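Local coordinates for esterase YdiI (PDB 4K49), which hydrolyses 1,4-dihydroxy-2-naphthoyl-CoA to 1,4-dihydroxy-2-naphthoate and free CoA in menaquinone biosynthesis, and also accepts a wide range of other acyl-CoA thioesters, at residues His89-Arg94 / Arg124-Ser129; Leu24-Glu29 / Val59-Ser64. All coordinates share one frame; numbering follows the deposited sequence.

Contact 1: His89-Arg94 / Arg124-Ser129. With HFQ (2,4-dihydroxyphenacyl coenzyme A), chain E.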
ATOM      1  N   HIS A  89      -4.270  -9.029   5.693  1.00  2.98           N
ATOM      2  CA  HIS A  89      -3.619  -9.956   4.778  1.00  3.51           C
ATOM      3  C   HIS A  89      -3.948 -11.389   5.202  1.00  3.72           C
ATOM      4  O   HIS A  89      -3.281 -11.955   6.072  1.00  4.63           O
ATOM      5  CB  HIS A  89      -2.097  -9.712   4.761  1.00  4.65           C
ATOM      6  CG  HIS A  89      -1.710  -8.293   4.442  1.00  4.98           C
ATOM      7  ND1 HIS A  89      -2.069  -7.669   3.264  1.00  5.88           N
ATOM      8  CD2 HIS A  89      -0.984  -7.385   5.141  1.00  2.89           C
ATOM      9  CE1 HIS A  89      -1.592  -6.434   3.256  1.00  7.01           C
ATOM     10  NE2 HIS A  89      -0.921  -6.238   4.381  1.00  4.56           N
ATOM     11  N   VAL A  90      -4.991 -11.965   4.603  1.00  6.76           N
ATOM     12  CA  VAL A  90      -5.510 -13.252   5.068  1.00  7.38           C
ATOM     13  C   VAL A  90      -4.828 -14.454   4.410  1.00  8.76           C
ATOM     14  O   VAL A  90      -4.811 -15.544   4.975  1.00  8.46           O
ATOM     15  CB  VAL A  90      -7.053 -13.367   4.904  1.00 13.27           C
ATOM     16  CG1 VAL A  90      -7.756 -12.191   5.555  1.00 13.08           C
ATOM     17  CG2 VAL A  90      -7.419 -13.417   3.464  1.00 10.19           C
ATOM     18  N   ARG A  91      -4.287 -14.264   3.210  1.00  5.00           N
ATOM     19  CA  ARG A  91      -3.580 -15.340   2.517  1.00  7.50           C
ATOM     20  C   ARG A  91      -2.527 -14.756   1.598  1.00  8.04           C
ATOM     21  O   ARG A  91      -2.756 -13.734   0.943  1.00  4.98           O
ATOM     22  CB  ARG A  91      -4.550 -16.214   1.717  1.00  7.90           C
ATOM     23  CG  ARG A  91      -3.863 -17.284   0.860  1.00  8.45           C
ATOM     24  CD  ARG A  91      -4.867 -18.051  -0.004  1.00  8.83           C
ATOM     25  NE  ARG A  91      -5.788 -18.830   0.820  1.00 16.69           N
ATOM     26  CZ  ARG A  91      -5.527 -20.054   1.275  1.00 25.75           C
ATOM     27  NH1 ARG A  91      -6.420 -20.685   2.023  1.00 26.98           N
ATOM     28  NH2 ARG A  91      -4.375 -20.645   0.986  1.00 25.24           N
ATOM     29  N   SER A  92      -1.366 -15.398   1.547  1.00  5.86           N
ATOM     30  CA  SER A  92      -0.276 -14.904   0.726  1.00  8.69           C
ATOM     31  C   SER A  92      -0.478 -15.325  -0.729  1.00 10.36           C
ATOM     32  O   SER A  92      -1.229 -16.263  -1.020  1.00  6.76           O
ATOM     33  CB  SER A  92       1.061 -15.437   1.256  1.00 11.73           C
ATOM     34  OG  SER A  92       1.114 -16.848   1.141  1.00 19.30           O
ATOM     35  N   ALA A  93       0.178 -14.621  -1.650  1.00  6.57           N
ATOM     36  CA  ALA A  93       0.210 -15.029  -3.058  1.00  9.07           C
ATOM     37  C   ALA A  93       1.657 -14.977  -3.533  1.00 11.78           C
ATOM     38  O   ALA A  93       2.452 -14.200  -3.002  1.00 12.10           O
ATOM     39  CB  ALA A  93      -0.683 -14.124  -3.904  1.00 10.46           C
ATOM     40  N   ARG A  94       2.005 -15.800  -4.520  1.00  9.42           N
ATOM     41  CA  ARG A  94       3.399 -15.936  -4.942  1.00 12.36           C
ATOM     42  C   ARG A  94       3.589 -15.769  -6.447  1.00 10.43           C
ATOM     43  O   ARG A  94       4.703 -15.511  -6.908  1.00 17.11           O
ATOM     44  CB  ARG A  94       3.952 -17.305  -4.529  1.00 21.61           C
ATOM     45  CG  ARG A  94       4.163 -17.522  -3.028  1.00 20.29           C
ATOM     46  CD  ARG A  94       4.433 -19.006  -2.735  1.00 28.32           C
ATOM     47  NE  ARG A  94       4.921 -19.240  -1.375  1.00 36.56           N
ATOM     48  CZ  ARG A  94       4.139 -19.320  -0.302  1.00 36.56           C
ATOM     49  NH1 ARG A  94       2.824 -19.174  -0.421  1.00 42.21           N
ATOM     50  NH2 ARG A  94       4.671 -19.535   0.894  1.00 41.09           N
ATOM     51  N   ARG A 124      -9.611 -17.550  -4.025  1.00 10.56           N
ATOM     52  CA  ARG A 124      -9.370 -17.521  -2.583  1.00  6.70           C
ATOM     53  C   ARG A 124      -9.079 -16.110  -2.130  1.00  9.28           C
ATOM     54  O   ARG A 124      -8.252 -15.411  -2.726  1.00  6.10           O
ATOM     55  CB  ARG A 124      -8.201 -18.426  -2.197  1.00  8.98           C
ATOM     56  CG  ARG A 124      -8.447 -19.905  -2.486  1.00 13.02           C
ATOM     57  CD  ARG A 124      -7.268 -20.753  -2.047  1.00 14.60           C
ATOM     58  NE  ARG A 124      -6.046 -20.381  -2.755  1.00 15.60           N
ATOM     59  CZ  ARG A 124      -4.958 -21.136  -2.822  1.00 20.27           C
ATOM     60  NH1 ARG A 124      -3.895 -20.709  -3.490  1.00 22.05           N
ATOM     61  NH2 ARG A 124      -4.933 -22.324  -2.229  1.00 20.79           N
ATOM     62  N   LEU A 125      -9.744 -15.698  -1.058  1.00 10.68           N
ATOM     63  CA  LEU A 125      -9.543 -14.357  -0.521  1.00  7.42           C
ATOM     64  C   LEU A 125      -8.113 -14.202   0.004  1.00  6.63           C
ATOM     65  O   LEU A 125      -7.628 -15.042   0.764  1.00  8.03           O
ATOM     66  CB  LEU A 125     -10.565 -14.087   0.581  1.00  6.32           C
ATOM     67  CG  LEU A 125     -10.501 -12.694   1.196  1.00  4.69           C
ATOM     68  CD1 LEU A 125     -10.900 -11.622   0.179  1.00  4.82           C
ATOM     69  CD2 LEU A 125     -11.380 -12.650   2.423  1.00  5.78           C
ATOM     70  N   CYS A 126      -7.429 -13.148  -0.438  1.00  5.38           N
ATOM     71  CA  CYS A 126      -6.052 -12.898  -0.004  1.00  4.15           C
ATOM     72  C   CYS A 126      -5.903 -11.619   0.817  1.00  6.93           C
ATOM     73  O   CYS A 126      -5.044 -11.530   1.703  1.00  6.26           O
ATOM     74  CB  CYS A 126      -5.108 -12.872  -1.207  1.00  7.41           C
ATOM     75  SG  CYS A 126      -4.829 -14.518  -1.920  1.00  9.78           S
ATOM     76  N   CYS A 127      -6.731 -10.627   0.505  1.00  3.85           N
ATOM     77  CA  CYS A 127      -6.690  -9.354   1.211  1.00  4.52           C
ATOM     78  C   CYS A 127      -8.094  -8.801   1.294  1.00  6.14           C
ATOM     79  O   CYS A 127      -8.816  -8.751   0.290  1.00  4.23           O
ATOM     80  CB  CYS A 127      -5.776  -8.353   0.491  1.00  5.73           C
ATOM     81  SG  CYS A 127      -5.548  -6.769   1.379  1.00  4.62           S
ATOM     82  N   SER A 128      -8.486  -8.407   2.501  1.00  3.80           N
ATOM     83  CA  SER A 128      -9.749  -7.708   2.709  1.00  7.49           C
ATOM     84  C   SER A 128      -9.410  -6.302   3.185  1.00  4.54           C
ATOM     85  O   SER A 128      -8.720  -6.134   4.199  1.00  3.01           O
ATOM     86  CB  SER A 128     -10.579  -8.432   3.758  1.00  4.66           C
ATOM     87  OG  SER A 128     -11.798  -7.751   4.020  1.00  6.69           O
ATOM     88  N   SER A 129      -9.886  -5.298   2.448  1.00  5.42           N
ATOM     89  CA  SER A 129      -9.503  -3.906   2.685  1.00  3.05           C
ATOM     90  C   SER A 129     -10.707  -2.981   2.735  1.00  3.74           C
ATOM     91  O   SER A 129     -11.718  -3.211   2.063  1.00  3.60           O
ATOM     92  CB  SER A 129      -8.556  -3.432   1.577  1.00  3.72           C
ATOM     93  OG  SER A 129      -8.209  -2.070   1.753  1.00  9.25           O
TER
HETATM   94  CB  HFQ E 201       4.581  -8.402   4.616  1.00  8.15           C
HETATM   95  N1A HFQ E 201       6.584 -20.909   7.777  1.00 44.75           N
HETATM   96  O1A HFQ E 201      -2.871 -21.833   9.689  1.00 21.48           O
HETATM   97  P1A HFQ E 201      -2.525 -20.461   9.043  1.00 25.10           P
HETATM   98  C1B HFQ E 201       5.422  -7.651   3.538  1.00 11.86           C
HETATM   99  O1B HFQ E 201       4.844  -7.196   2.498  1.00  7.74           O
HETATM  100  C1D HFQ E 201       1.839 -20.876   6.280  1.00 37.25           C
HETATM  101  S1P HFQ E 201       4.283 -10.135   4.265  1.00  8.18           S
HETATM  102  C2A HFQ E 201       6.066 -20.532   6.596  1.00 45.65           C
HETATM  103  O2A HFQ E 201      -3.789 -19.821   8.448  1.00 20.50           O
HETATM  104  P2A HFQ E 201      -2.720 -18.434  10.847  1.00 15.65           P
HETATM  105  C2B HFQ E 201       6.885  -7.460   3.653  1.00  6.72           C
HETATM  106  O2B HFQ E 201      10.978  -6.718   3.825  1.00 11.79           O
HETATM  107  C2D HFQ E 201       1.104 -22.070   6.288  1.00 39.02           C
HETATM  108  O2D HFQ E 201       1.740 -23.111   5.544  1.00 48.50           O
HETATM  109  C2P HFQ E 201       3.083 -10.246   2.960  1.00  5.30           C
HETATM  110  N3A HFQ E 201       4.741 -20.595   6.370  1.00 43.55           N
HETATM  111  O3A HFQ E 201      -1.875 -19.540  10.094  1.00 17.53           O
HETATM  112  C3B HFQ E 201       7.433  -6.373   2.974  1.00  4.37           C
HETATM  113  O3B HFQ E 201       7.194  -9.380   5.090  1.00  9.60           O
HETATM  114  C3D HFQ E 201      -0.204 -21.775   5.785  1.00 33.48           C
HETATM  115  O3D HFQ E 201      -0.373 -22.275   4.438  1.00 55.26           O
HETATM  116  P3D HFQ E 201      -1.677 -23.211   4.074  1.00 65.94           P
HETATM  117  C3P HFQ E 201       1.682  -9.886   3.330  1.00  4.73           C
HETATM  118  C4A HFQ E 201       3.906 -21.039   7.338  1.00 40.43           C
HETATM  119  O4A HFQ E 201      -3.833 -19.083  11.540  1.00 11.87           O
HETATM  120  C4B HFQ E 201       8.777  -6.137   3.027  1.00  7.61           C
HETATM  121  C4D HFQ E 201      -0.357 -20.348   5.831  1.00 35.84           C
HETATM  122  O4D HFQ E 201       0.878 -19.836   6.408  1.00 36.88           O
HETATM  123  N4P HFQ E 201       1.154 -10.695   4.307  1.00  6.19           N
HETATM  124  C5A HFQ E 201       4.403 -21.438   8.576  1.00 36.26           C
HETATM  125  O5A HFQ E 201      -1.768 -17.754  11.856  1.00 11.85           O
HETATM  126  C5B HFQ E 201       9.613  -6.980   3.774  1.00  6.69           C
HETATM  127  C5D HFQ E 201      -1.479 -20.031   6.726  1.00 22.91           C
HETATM  128  O5D HFQ E 201      -1.446 -20.697   7.926  1.00 21.54           O
HETATM  129  C5P HFQ E 201       0.829 -12.040   3.995  1.00  9.50           C
HETATM  130  O5P HFQ E 201       0.993 -12.497   2.806  1.00  5.59           O
HETATM  131  C6A HFQ E 201       5.802 -21.362   8.782  1.00 32.32           C
HETATM  132  N6A HFQ E 201       6.389 -21.758  10.038  1.00 37.60           N
HETATM  133  O6A HFQ E 201      -3.205 -17.347   9.831  1.00 15.56           O
HETATM  134  C6B HFQ E 201       9.068  -8.071   4.461  1.00 10.88           C
HETATM  135  C6P HFQ E 201       0.244 -12.950   5.047  1.00  5.58           C
HETATM  136  N7A HFQ E 201       3.324 -21.830   9.334  1.00 39.87           N
HETATM  137  O7A HFQ E 201      -2.069 -24.119   5.356  1.00 59.26           O
HETATM  138  C7B HFQ E 201       7.716  -8.311   4.395  1.00  8.41           C
HETATM  139  C7P HFQ E 201      -0.976 -13.749   4.558  1.00  6.20           C
HETATM  140  C8A HFQ E 201       2.201 -21.688   8.603  1.00 43.78           C
HETATM  141  O8A HFQ E 201      -2.796 -22.359   3.706  1.00 51.13           O
HETATM  142  N8P HFQ E 201      -1.830 -14.243   5.638  1.00  5.32           N
HETATM  143  N9A HFQ E 201       2.552 -21.201   7.394  1.00 45.91           N
HETATM  144  O9A HFQ E 201      -1.333 -24.123   2.889  1.00 67.77           O
HETATM  145  C9P HFQ E 201      -1.478 -15.520   6.288  1.00 13.11           C
HETATM  146  O9P HFQ E 201      -0.535 -16.119   5.907  1.00 13.37           O
HETATM  147  CAP HFQ E 201      -2.358 -16.000   7.434  1.00  8.53           C
HETATM  148  OAP HFQ E 201      -3.553 -15.286   7.405  1.00 10.79           O
HETATM  149  CBP HFQ E 201      -1.702 -15.713   8.802  1.00 15.60           C
HETATM  150  CCP HFQ E 201      -2.647 -16.072   9.880  1.00  9.18           C
HETATM  151  CDP HFQ E 201      -0.384 -16.489   8.966  1.00 10.86           C
HETATM  152  CEP HFQ E 201      -1.392 -14.273   8.873  1.00 18.22           C
HETATM  153  O   HOH W   1      -2.660  -9.811   1.299  1.00 14.60           O
HETATM  154  O   HOH W   2      -8.198 -17.479   1.760  1.00  7.35           O
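The guanidinium of R91 lies flat on that of R124, the two planes 4° apart and their centres separated by 4.3 Å, with R124 CD over the middle of the R91 group and both chains bent at chi3. D120 forms a salt bridge with R124 NE, and a phosphate oxygen of the coenzyme A analogue, O8A, lies 3.6 Å from R91 NH2. At its edge, R91 NE donates to a water that in turn donates a hydrogen bond to L125 O; a leucine in place of R91 would probably leave R124 without its stacking partner and L125 O without that water link. The main chains meet where strand 80-89 of the hotdog sheet ends: H89 forms a non-hydrogen-bonded antiparallel pair with C127, which with C126 makes a classic beta bulge, both facing I118. C126 O is gripped from one face of its plane by V90 N at 2.9 Å and by R91 N at 3.2 Å, the latter nearly straight (166°). The same segment offers H89 O to the pantetheine N8P (2.7 Å) and V90 O to the hydroxyl OAP (2.7 Å). C3P of the ligand lies over one face of the H89 ring, whose NE2 bonds E63 of the second subunit.

Contact 2: Leu24-Glu29 / Val59-Ser64. With HFQ (2,4-dihydroxyphenacyl coenzyme A), chain F.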
ATOM      1  N   LEU A  24       2.566  -0.703 -12.028  1.00  4.46           N
ATOM      2  CA  LEU A  24       2.336  -2.010 -11.423  1.00  1.86           C
ATOM      3  C   LEU A  24       1.445  -2.895 -12.284  1.00  3.84           C
ATOM      4  O   LEU A  24       1.046  -3.975 -11.833  1.00  5.16           O
ATOM      5  CB  LEU A  24       1.730  -1.879 -10.018  1.00  3.30           C
ATOM      6  CG  LEU A  24       2.521  -1.064  -8.997  1.00  3.39           C
ATOM      7  CD1 LEU A  24       1.877  -1.164  -7.631  1.00  5.58           C
ATOM      8  CD2 LEU A  24       3.954  -1.550  -8.941  1.00  5.04           C
ATOM      9  N   ASP A  25       1.156  -2.451 -13.510  1.00  4.07           N
ATOM     10  CA  ASP A  25       0.313  -3.213 -14.440  1.00  8.41           C
ATOM     11  C   ASP A  25      -1.038  -3.522 -13.807  1.00  4.08           C
ATOM     12  O   ASP A  25      -1.578  -4.625 -13.946  1.00  5.85           O
ATOM     13  CB  ASP A  25       1.005  -4.508 -14.886  1.00  6.59           C
ATOM     14  CG  ASP A  25       0.281  -5.196 -16.032  1.00 14.13           C
ATOM     15  OD1 ASP A  25      -0.282  -4.493 -16.893  1.00 12.31           O
ATOM     16  OD2 ASP A  25       0.266  -6.446 -16.062  1.00 13.46           O
ATOM     17  N   ILE A  26      -1.577  -2.547 -13.090  1.00  2.49           N
ATOM     18  CA  ILE A  26      -2.935  -2.673 -12.585  1.00  4.58           C
ATOM     19  C   ILE A  26      -3.905  -2.424 -13.735  1.00  6.37           C
ATOM     20  O   ILE A  26      -3.844  -1.391 -14.404  1.00  4.84           O
ATOM     21  CB  ILE A  26      -3.186  -1.738 -11.383  1.00  5.97           C
ATOM     22  CG1 ILE A  26      -2.299  -2.191 -10.208  1.00  3.26           C
ATOM     23  CG2 ILE A  26      -4.653  -1.777 -10.989  1.00  3.82           C
ATOM     24  CD1 ILE A  26      -2.351  -1.290  -8.973  1.00  6.59           C
ATOM     25  N   ARG A  27      -4.776  -3.397 -13.985  1.00  5.75           N
ATOM     26  CA  ARG A  27      -5.675  -3.345 -15.136  1.00  6.86           C
ATOM     27  C   ARG A  27      -7.118  -3.452 -14.693  1.00  6.56           C
ATOM     28  O   ARG A  27      -7.530  -4.463 -14.117  1.00  7.16           O
ATOM     29  CB  ARG A  27      -5.387  -4.501 -16.107  1.00  8.81           C
ATOM     30  CG  ARG A  27      -3.991  -4.502 -16.702  1.00 18.23           C
ATOM     31  CD  ARG A  27      -3.690  -3.200 -17.426  1.00 24.30           C
ATOM     32  NE  ARG A  27      -4.507  -3.020 -18.626  1.00 26.79           N
ATOM     33  CZ  ARG A  27      -4.567  -1.886 -19.318  1.00 22.91           C
ATOM     34  NH1 ARG A  27      -3.862  -0.836 -18.923  1.00 21.93           N
ATOM     35  NH2 ARG A  27      -5.336  -1.801 -20.402  1.00 21.33           N
ATOM     36  N   PHE A  28      -7.899  -2.422 -14.982  1.00  6.90           N
ATOM     37  CA  PHE A  28      -9.328  -2.522 -14.730  1.00  8.59           C
ATOM     38  C   PHE A  28      -9.966  -3.406 -15.783  1.00  9.30           C
ATOM     39  O   PHE A  28      -9.732  -3.241 -16.989  1.00  8.31           O
ATOM     40  CB  PHE A  28      -9.957  -1.135 -14.665  1.00  4.55           C
ATOM     41  CG  PHE A  28      -9.521  -0.361 -13.464  1.00  8.45           C
ATOM     42  CD1 PHE A  28      -8.296   0.302 -13.462  1.00  9.70           C
ATOM     43  CD2 PHE A  28     -10.317  -0.317 -12.324  1.00  8.12           C
ATOM     44  CE1 PHE A  28      -7.870   1.002 -12.343  1.00  8.45           C
ATOM     45  CE2 PHE A  28      -9.896   0.384 -11.195  1.00  7.26           C
ATOM     46  CZ  PHE A  28      -8.670   1.039 -11.209  1.00  8.42           C
ATOM     47  N   GLU A  29     -10.744  -4.373 -15.315  1.00  5.57           N
ATOM     48  CA  GLU A  29     -11.290  -5.385 -16.203  1.00 10.59           C
ATOM     49  C   GLU A  29     -12.818  -5.386 -16.259  1.00 10.94           C
ATOM     50  O   GLU A  29     -13.392  -5.906 -17.206  1.00  7.76           O
ATOM     51  CB  GLU A  29     -10.729  -6.772 -15.849  1.00 14.84           C
ATOM     52  CG  GLU A  29      -9.222  -6.903 -16.158  1.00 18.65           C
ATOM     53  CD  GLU A  29      -8.649  -8.260 -15.812  1.00 23.58           C
ATOM     54  OE1 GLU A  29      -9.435  -9.222 -15.675  1.00 33.16           O
ATOM     55  OE2 GLU A  29      -7.405  -8.362 -15.672  1.00 14.86           O
ATOM     56  N   VAL A  59      -2.423  -3.281  -0.923  1.00  3.55           N
ATOM     57  CA  VAL A  59      -3.074  -2.040  -0.544  1.00  2.34           C
ATOM     58  C   VAL A  59      -3.037  -1.020  -1.689  1.00  1.58           C
ATOM     59  O   VAL A  59      -3.955  -0.211  -1.833  1.00  4.99           O
ATOM     60  CB  VAL A  59      -2.481  -1.478   0.759  1.00  2.21           C
ATOM     61  CG1 VAL A  59      -3.172  -0.159   1.154  1.00  0.74           C
ATOM     62  CG2 VAL A  59      -2.630  -2.505   1.869  1.00  3.69           C
ATOM     63  N   VAL A  60      -2.004  -1.065  -2.523  1.00  1.48           N
ATOM     64  CA  VAL A  60      -1.983  -0.167  -3.678  1.00  1.75           C
ATOM     65  C   VAL A  60      -3.166  -0.493  -4.593  1.00  3.88           C
ATOM     66  O   VAL A  60      -3.898   0.402  -5.060  1.00  1.80           O
ATOM     67  CB  VAL A  60      -0.669  -0.258  -4.469  1.00  2.45           C
ATOM     68  CG1 VAL A  60      -0.792   0.530  -5.763  1.00  1.04           C
ATOM     69  CG2 VAL A  60       0.496   0.304  -3.645  1.00  1.92           C
ATOM     70  N   LEU A  61      -3.373  -1.778  -4.819  1.00  1.33           N
ATOM     71  CA  LEU A  61      -4.522  -2.214  -5.617  1.00  1.86           C
ATOM     72  C   LEU A  61      -5.837  -1.762  -4.986  1.00  3.47           C
ATOM     73  O   LEU A  61      -6.695  -1.213  -5.667  1.00  1.04           O
ATOM     74  CB  LEU A  61      -4.503  -3.731  -5.781  1.00  1.07           C
ATOM     75  CG  LEU A  61      -5.645  -4.330  -6.609  1.00  4.70           C
ATOM     76  CD1 LEU A  61      -5.701  -3.776  -8.043  1.00  1.93           C
ATOM     77  CD2 LEU A  61      -5.508  -5.830  -6.608  1.00  1.38           C
ATOM     78  N   ALA A  62      -5.998  -1.990  -3.682  1.00  1.02           N
ATOM     79  CA  ALA A  62      -7.230  -1.590  -3.005  1.00  1.87           C
ATOM     80  C   ALA A  62      -7.458  -0.081  -3.080  1.00  4.15           C
ATOM     81  O   ALA A  62      -8.561   0.378  -3.396  1.00  3.37           O
ATOM     82  CB  ALA A  62      -7.223  -2.065  -1.560  1.00  1.20           C
ATOM     83  N   GLU A  63      -6.432   0.706  -2.785  1.00  3.32           N
ATOM     84  CA  GLU A  63      -6.635   2.145  -2.812  1.00  4.05           C
ATOM     85  C   GLU A  63      -6.824   2.660  -4.246  1.00  4.89           C
ATOM     86  O   GLU A  63      -7.566   3.612  -4.460  1.00  3.55           O
ATOM     87  CB  GLU A  63      -5.523   2.904  -2.080  1.00  3.66           C
ATOM     88  CG  GLU A  63      -5.849   4.402  -1.961  1.00  6.08           C
ATOM     89  CD  GLU A  63      -5.221   5.076  -0.766  1.00  5.37           C
ATOM     90  OE1 GLU A  63      -4.719   4.388   0.149  1.00  6.16           O
ATOM     91  OE2 GLU A  63      -5.228   6.320  -0.736  1.00  8.69           O
ATOM     92  N   SER A  64      -6.190   2.018  -5.226  1.00  3.48           N
ATOM     93  CA  SER A  64      -6.380   2.404  -6.630  1.00  1.84           C
ATOM     94  C   SER A  64      -7.824   2.193  -7.089  1.00  3.82           C
ATOM     95  O   SER A  64      -8.428   3.078  -7.710  1.00  5.86           O
ATOM     96  CB  SER A  64      -5.447   1.607  -7.557  1.00  4.02           C
ATOM     97  OG  SER A  64      -4.079   1.846  -7.262  1.00  4.98           O
TER
HETATM   98  CB  HFQ F 201      -5.823   8.424  -3.175  1.00  7.18           C
HETATM   99  N1A HFQ F 201      -7.441  20.981  -1.288  1.00 28.17           N
HETATM  100  O1A HFQ F 201      -6.409  21.048   8.273  1.00 15.47           O
HETATM  101  P1A HFQ F 201      -5.604  19.866   7.706  1.00 19.09           P
HETATM  102  C1B HFQ F 201      -5.014   7.626  -4.241  1.00  6.64           C
HETATM  103  O1B HFQ F 201      -3.863   7.182  -3.925  1.00  3.16           O
HETATM  104  C1D HFQ F 201      -4.813  21.306   2.866  1.00 18.09           C
HETATM  105  S1P HFQ F 201      -5.263  10.116  -3.061  1.00  6.04           S
HETATM  106  C2A HFQ F 201      -6.109  20.965  -1.114  1.00 25.58           C
HETATM  107  O2A HFQ F 201      -4.303  19.673   8.501  1.00 25.58           O
HETATM  108  P2A HFQ F 201      -7.835  18.395   7.033  1.00 18.96           P
HETATM  109  C2B HFQ F 201      -5.534   7.399  -5.609  1.00  6.82           C
HETATM  110  O2B HFQ F 201      -6.896   6.585  -9.445  1.00 13.54           O
HETATM  111  C2D HFQ F 201      -4.863  22.150   3.992  1.00 25.35           C
HETATM  112  O2D HFQ F 201      -4.853  23.542   3.651  1.00 18.81           O
HETATM  113  C2P HFQ F 201      -3.653  10.101  -2.313  1.00  3.70           C
HETATM  114  N3A HFQ F 201      -5.574  21.065   0.116  1.00 25.86           N
HETATM  115  O3A HFQ F 201      -6.436  18.551   7.774  1.00 16.53           O
HETATM  116  C3B HFQ F 201      -5.053   6.279  -6.299  1.00  6.54           C
HETATM  117  O3B HFQ F 201      -6.974   9.368  -5.573  1.00  9.91           O
HETATM  118  C3D HFQ F 201      -3.640  21.833   4.666  1.00 14.06           C
HETATM  119  O3D HFQ F 201      -2.574  22.419   3.873  1.00 21.52           O
HETATM  120  P3D HFQ F 201      -1.590  23.593   4.474  1.00 24.22           P
HETATM  121  C3P HFQ F 201      -3.591   9.854  -0.838  1.00  4.07           C
HETATM  122  C4A HFQ F 201      -6.378  21.187   1.199  1.00 20.45           C
HETATM  123  O4A HFQ F 201      -8.657  17.436   7.762  1.00 20.74           O
HETATM  124  C4B HFQ F 201      -5.505   6.020  -7.567  1.00  6.74           C
HETATM  125  C4D HFQ F 201      -3.526  20.406   4.525  1.00 20.81           C
HETATM  126  O4D HFQ F 201      -4.365  20.062   3.386  1.00 15.89           O
HETATM  127  N4P HFQ F 201      -4.379  10.667  -0.054  1.00  4.03           N
HETATM  128  C5A HFQ F 201      -7.757  21.210   1.061  1.00 20.07           C
HETATM  129  O5A HFQ F 201      -8.602  19.719   6.963  1.00 22.00           O
HETATM  130  C5B HFQ F 201      -6.443   6.868  -8.164  1.00  5.19           C
HETATM  131  C5D HFQ F 201      -4.027  19.751   5.740  1.00 12.73           C
HETATM  132  O5D HFQ F 201      -5.261  20.144   6.202  1.00 19.85           O
HETATM  133  C5P HFQ F 201      -4.075  12.040   0.120  1.00  9.35           C
HETATM  134  O5P HFQ F 201      -3.043  12.561  -0.440  1.00  4.36           O
HETATM  135  C6A HFQ F 201      -8.292  21.102  -0.247  1.00 21.28           C
HETATM  136  N6A HFQ F 201      -9.719  21.113  -0.458  1.00 20.29           N
HETATM  137  O6A HFQ F 201      -7.507  17.908   5.589  1.00 11.54           O
HETATM  138  C6B HFQ F 201      -6.926   7.990  -7.481  1.00  9.88           C
HETATM  139  C6P HFQ F 201      -4.944  12.923   0.983  1.00  3.36           C
HETATM  140  N7A HFQ F 201      -8.282  21.334   2.324  1.00 14.53           N
HETATM  141  O7A HFQ F 201      -2.266  25.022   4.154  1.00 32.67           O
HETATM  142  C7B HFQ F 201      -6.473   8.254  -6.217  1.00  8.93           C
HETATM  143  C7P HFQ F 201      -4.106  13.603   2.075  1.00  7.13           C
HETATM  144  C8A HFQ F 201      -7.281  21.402   3.219  1.00 20.00           C
HETATM  145  O8A HFQ F 201      -1.435  23.440   5.909  1.00 21.04           O
HETATM  146  N8P HFQ F 201      -4.858  14.236   3.144  1.00  3.04           N
HETATM  147  N9A HFQ F 201      -6.127  21.318   2.529  1.00 23.63           N
HETATM  148  O9A HFQ F 201      -0.227  23.497   3.774  1.00 17.63           O
HETATM  149  C9P HFQ F 201      -5.349  15.603   2.943  1.00  8.86           C
HETATM  150  O9P HFQ F 201      -5.126  16.152   1.923  1.00  8.78           O
HETATM  151  CAP HFQ F 201      -6.128  16.232   4.085  1.00  9.33           C
HETATM  152  OAP HFQ F 201      -6.219  15.330   5.150  1.00  8.52           O
HETATM  153  CBP HFQ F 201      -7.546  16.612   3.649  1.00 10.72           C
HETATM  154  CCP HFQ F 201      -8.248  16.997   4.877  1.00  9.71           C
HETATM  155  CDP HFQ F 201      -7.472  17.814   2.685  1.00 10.93           C
HETATM  156  CEP HFQ F 201      -8.200  15.455   3.009  1.00  9.11           C
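In the hotdog fold a long central helix is wrapped by a curled antiparallel sheet, and here the chain entering strand 27-31, and the strand's own F28, pack on that helix, 55-72. I26 carries most of the contact, its two branches parting over the helix: CG2 meets L61 CD1 at 3.7 Å, whereas CD1 reaches V60 CG1 at 4.0 Å and lies equally far from S64 OG. With CG1 anti to the carbonyl carbon (chi1 -65°), the longer branch extends between V60 and S64. L24 comes across V60 at about a right angle, its CD1 3.7 Å from V60 CG1. F28 presents the edge of its ring, CZ foremost, to S64 O at 4.1 Å. The serine hydroxyl is turned back onto its own helix, donating to V60 O over 2.6 Å, and S64 N binds that oxygen from the opposite face; H54 of the second subunit also bonds this hydroxyl. One residue earlier, OE2 of E63, the proposed nucleophile or proton acceptor, lies 3.3 Å from CB of the bound analogue. D25 closes helix 20-23 in a Schellman motif; V21 of that helix touches I26 and S64, while helix 9-14 and strand 36-41 pack against F28.

The two contacts lie 14 Å apart, centre to centre, and come one after the other along the chain. They touch where strand 125-135 crosses helix 55-72: S129 OG of contact 1 packs 3.5 Å from A62 CB of contact 2, and H89 CE1 is 4.3 Å from V59 CG2. Each serves a different copy of the ligand. H89 and V90 bind the pantetheine arm of one analogue and R91 lies beside its phosphate, whereas E63 and S64 approach the phenacyl end of the other. Each site is thus shared across the dimer, contact 1 of one subunit facing contact 2 of its partner; within one chain, the C127 side chain stays about 10 Å from that of E63.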